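Local coordinates for protein 6-carboxyhexanoate--CoA ligase (Aquifex aeolicus, PDB 5TVA) that belongs to the 6-carboxyhexanoate--CoA ligase (BioW) family and binds adenosine monophosphate and coenzyme A in the same chain, at residues A80-K83 and L84-G88; E149-K153 and E154-L158. All blocks are in the same frame, centred on the assembly; numbering follows the deposited sequence.

How the interactions relate
Both contacts are local and belong to the same single-chain molecule. Interaction 1 comes first along the sequence, in the last part of helix 73-85 and the turn that follows, ahead of helix 91-102; interaction 2 closes helix 144-153 and hands the chain to helix 158-173. They do not touch: their centres are 27 Å apart, their nearest atoms about 14 Å, and each centre lies about 18 Å from that of the chain. They share no helix. Interaction 1 borders the six-stranded mixed sheet through strand 190-194, whereas residues 154-158 lead into a helix beginning about 9 Å from bound coenzyme A, measured from the Leu158 side chain. The two contacts thus shape separate helix-to-helix connections.

Interaction 1 (A80-K83 and L84-G88); sequences AVKK and LTQEG
Leu84 meets Ala80 through a regular helical bond, Leu84 N to Ala80 O at 3.1 Å with an angle of 162° at the hydrogen. The leucine side chain lies against the same oxygen, its CG 3.3 Å from Ala80 O. Thr85 repeats the i to i-4 pattern, its N giving a bond to Val81 O at 3.1 Å, but its hydroxyl also turns back into the helix: Thr85 OG1 donates to Lys82 O at 2.9 Å. A chi1 of 76° places OG1 between the backbone N and the carbonyl carbon and brings CG2 beside Val81 O, 3.2 Å away. Gln86 N makes weak bonds to both Lys82 O (3.4 Å) and Lys83 O (3.0 Å). The extended Gln86 side chain lies across the folded end of Lys83, whose chain bends at chi2 and chi3. Lys83 NZ reaches Gln86 OE1 at 3.3 Å, arriving above the amide carbonyl plane and not on a lone pair, with a C=O...N angle of 97°. Glu87 and Gly88 complete a type I turn beginning at Thr85; Glu87 OE2 is held by the backbone N atoms of Glu196 and Ile197. This last part of helix 73-85 touches two elements: Val81 and Leu84 meet helix 91-102, while Lys83 and Leu84 rest on Val192 of strand 190-194.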
# COMPACT_ATOMS: atom_id res chain seq x y z
N ALA A 80 -8.48 11.02 -10.42
CA ALA A 80 -8.44 9.80 -9.62
C ALA A 80 -9.81 9.14 -9.58
O ALA A 80 -9.94 7.93 -9.81
CB ALA A 80 -7.92 10.11 -8.22
N VAL A 81 -10.85 9.93 -9.32
CA VAL A 81 -12.22 9.42 -9.37
C VAL A 81 -12.53 8.82 -10.74
O VAL A 81 -13.17 7.76 -10.84
CB VAL A 81 -13.21 10.55 -9.01
CG1 VAL A 81 -14.65 10.04 -9.09
CG2 VAL A 81 -12.92 11.07 -7.63
N LYS A 82 -12.06 9.45 -11.81
CA LYS A 82 -12.39 8.97 -13.15
C LYS A 82 -11.78 7.60 -13.40
O LYS A 82 -12.48 6.69 -13.87
CB LYS A 82 -11.91 9.97 -14.21
CG LYS A 82 -12.18 9.51 -15.63
CD LYS A 82 -12.19 10.69 -16.59
CE LYS A 82 -10.86 10.87 -17.29
NZ LYS A 82 -10.67 9.91 -18.42
N LYS A 83 -10.49 7.43 -13.10
CA LYS A 83 -9.84 6.15 -13.33
C LYS A 83 -10.50 5.04 -12.51
O LYS A 83 -10.65 3.91 -12.99
CB LYS A 83 -8.34 6.25 -13.01
CG LYS A 83 -7.58 7.29 -13.88
CD LYS A 83 -7.66 6.90 -15.34
CE LYS A 83 -7.06 5.53 -15.56
NZ LYS A 83 -7.07 5.10 -17.00
N LEU A 84 -10.93 5.36 -11.28
CA LEU A 84 -11.62 4.39 -10.44
C LEU A 84 -12.91 3.89 -11.09
O LEU A 84 -13.23 2.69 -11.02
CB LEU A 84 -11.93 5.00 -9.06
CG LEU A 84 -10.71 5.14 -8.13
CD1 LEU A 84 -10.96 6.04 -6.90
CD2 LEU A 84 -10.23 3.74 -7.70
N THR A 85 -13.68 4.79 -11.73
CA THR A 85 -14.92 4.31 -12.34
C THR A 85 -14.64 3.44 -13.56
O THR A 85 -15.54 2.75 -14.04
CB THR A 85 -15.85 5.46 -12.73
OG1 THR A 85 -15.36 6.10 -13.92
CG2 THR A 85 -16.01 6.48 -11.61
N GLN A 86 -13.41 3.46 -14.07
CA GLN A 86 -13.08 2.49 -15.11
C GLN A 86 -12.85 1.09 -14.56
O GLN A 86 -12.54 0.19 -15.34
CB GLN A 86 -11.84 2.93 -15.88
CG GLN A 86 -11.91 4.30 -16.51
CD GLN A 86 -10.65 4.63 -17.27
OE1 GLN A 86 -9.94 3.72 -17.72
NE2 GLN A 86 -10.33 5.91 -17.39
N GLU A 87 -12.95 0.90 -13.24
CA GLU A 87 -13.01 -0.44 -12.66
C GLU A 87 -14.44 -0.81 -12.26
O GLU A 87 -14.64 -1.68 -11.41
CB GLU A 87 -12.06 -0.57 -11.45
CG GLU A 87 -10.57 -0.65 -11.80
CD GLU A 87 -10.16 -1.99 -12.41
OE1 GLU A 87 -11.00 -2.91 -12.49
OE2 GLU A 87 -8.99 -2.14 -12.82
N GLY A 88 -15.43 -0.15 -12.85
CA GLY A 88 -16.81 -0.46 -12.55
C GLY A 88 -17.33 0.13 -11.27
O GLY A 88 -18.45 -0.20 -10.86

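Interaction 2 (E149-K153 and E154-L158); sequences EKLLK and EGYTL
Leu151 and Tyr156 form the compact part of this helix end. Tyr156 N donates to Leu151 O at 3.0 Å, and the tyrosine CB sits 3.5 Å from that same oxygen. Gly155 N bonds to Leu152 O at 2.8 Å, although it stands well above the carbonyl plane. Leu152 CA makes a nearly straight CA-H...O contact to Tyr156 O (3.4 Å, 168° at the hydrogen). Buried Leu151 also packs on Val161 and Leu164 of helix 158-173. On the exposed side, Glu154 N bonds to Lys150 O at 3.1 Å, in the carbonyl plane, and a salt bridge is added: Lys150 NZ meets Glu154 OE2 at 2.9 Å, nearly along its C-O bond. With chi1 at -177° the lysine chain starts out trans to N, and bends at chi2 and chi4 carry the amine across to the glutamate, whose OE1 lies at the Tyr156 ring edge, in its plane. Looser is the apolar contact between Leu152 CD2 and Leu158 CD2, 4.0 Å apart. Gly155, at positive phi (96°), and the two bonds back into the last turn define a Schellman motif closing helix 144-153; Thr157 follows as N-cap, its OG1 accepting from Thr160 N, in the short loop to helix 158-173.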
# COMPACT_ATOMS: atom_id res chain seq x y z
N GLU A 149 16.80 -2.80 -9.03
CA GLU A 149 17.70 -2.19 -10.00
C GLU A 149 16.96 -1.90 -11.30
O GLU A 149 17.09 -0.81 -11.88
CB GLU A 149 18.94 -3.06 -10.26
CG GLU A 149 20.02 -2.33 -11.14
CD GLU A 149 21.33 -3.14 -11.34
OE1 GLU A 149 22.09 -3.34 -10.36
OE2 GLU A 149 21.58 -3.61 -12.46
N LYS A 150 16.15 -2.86 -11.75
CA LYS A 150 15.39 -2.67 -12.99
C LYS A 150 14.48 -1.46 -12.89
O LYS A 150 14.52 -0.57 -13.75
CB LYS A 150 14.59 -3.93 -13.31
CG LYS A 150 13.82 -3.86 -14.63
CD LYS A 150 13.73 -5.25 -15.25
CE LYS A 150 13.33 -5.19 -16.72
NZ LYS A 150 11.94 -4.67 -16.93
N LEU A 151 13.65 -1.39 -11.85
CA LEU A 151 12.71 -0.28 -11.79
C LEU A 151 13.41 1.06 -11.61
O LEU A 151 12.94 2.07 -12.15
CB LEU A 151 11.68 -0.50 -10.68
CG LEU A 151 10.88 -1.79 -10.90
CD1 LEU A 151 9.85 -1.99 -9.80
CD2 LEU A 151 10.23 -1.79 -12.28
N LEU A 152 14.51 1.09 -10.85
CA LEU A 152 15.23 2.35 -10.71
C LEU A 152 15.67 2.86 -12.08
O LEU A 152 15.44 4.04 -12.40
CB LEU A 152 16.44 2.19 -9.77
CG LEU A 152 16.07 2.07 -8.28
CD1 LEU A 152 17.26 1.73 -7.37
CD2 LEU A 152 15.35 3.33 -7.79
N LYS A 153 16.21 1.98 -12.93
CA LYS A 153 16.74 2.43 -14.20
C LYS A 153 15.64 2.79 -15.18
O LYS A 153 15.88 3.59 -16.09
CB LYS A 153 17.69 1.38 -14.81
CG LYS A 153 17.04 0.34 -15.68
CD LYS A 153 18.09 -0.43 -16.50
CE LYS A 153 18.25 0.17 -17.90
NZ LYS A 153 17.13 -0.19 -18.83
N GLU A 154 14.43 2.27 -15.00
CA GLU A 154 13.32 2.78 -15.79
C GLU A 154 12.81 4.12 -15.28
O GLU A 154 11.90 4.69 -15.89
CB GLU A 154 12.19 1.76 -15.83
CG GLU A 154 12.53 0.49 -16.64
CD GLU A 154 11.52 -0.62 -16.39
OE1 GLU A 154 10.56 -0.38 -15.63
OE2 GLU A 154 11.69 -1.75 -16.92
N GLY A 155 13.39 4.66 -14.20
CA GLY A 155 12.97 5.95 -13.66
C GLY A 155 11.98 5.91 -12.51
O GLY A 155 11.50 6.97 -12.08
N TYR A 156 11.67 4.74 -11.97
CA TYR A 156 10.82 4.69 -10.79
C TYR A 156 11.65 4.80 -9.51
O TYR A 156 12.81 4.35 -9.44
CB TYR A 156 9.98 3.42 -10.81
CG TYR A 156 9.13 3.33 -12.07
CD1 TYR A 156 8.08 4.21 -12.27
CD2 TYR A 156 9.38 2.37 -13.05
CE1 TYR A 156 7.29 4.14 -13.42
CE2 TYR A 156 8.60 2.29 -14.20
CZ TYR A 156 7.56 3.18 -14.37
OH TYR A 156 6.76 3.12 -15.50
N THR A 157 11.07 5.42 -8.48
CA THR A 157 11.71 5.61 -7.19
C THR A 157 11.56 4.37 -6.29
O THR A 157 10.79 3.44 -6.57
CB THR A 157 11.10 6.82 -6.49
OG1 THR A 157 9.77 6.49 -6.08
CG2 THR A 157 11.06 8.02 -7.46
N LEU A 158 12.31 4.38 -5.18
CA LEU A 158 12.20 3.29 -4.20
C LEU A 158 10.81 3.22 -3.58
O LEU A 158 10.35 2.13 -3.22
CB LEU A 158 13.27 3.44 -3.11
CG LEU A 158 14.72 3.15 -3.53
CD1 LEU A 158 15.69 3.28 -2.35
CD2 LEU A 158 14.83 1.76 -4.16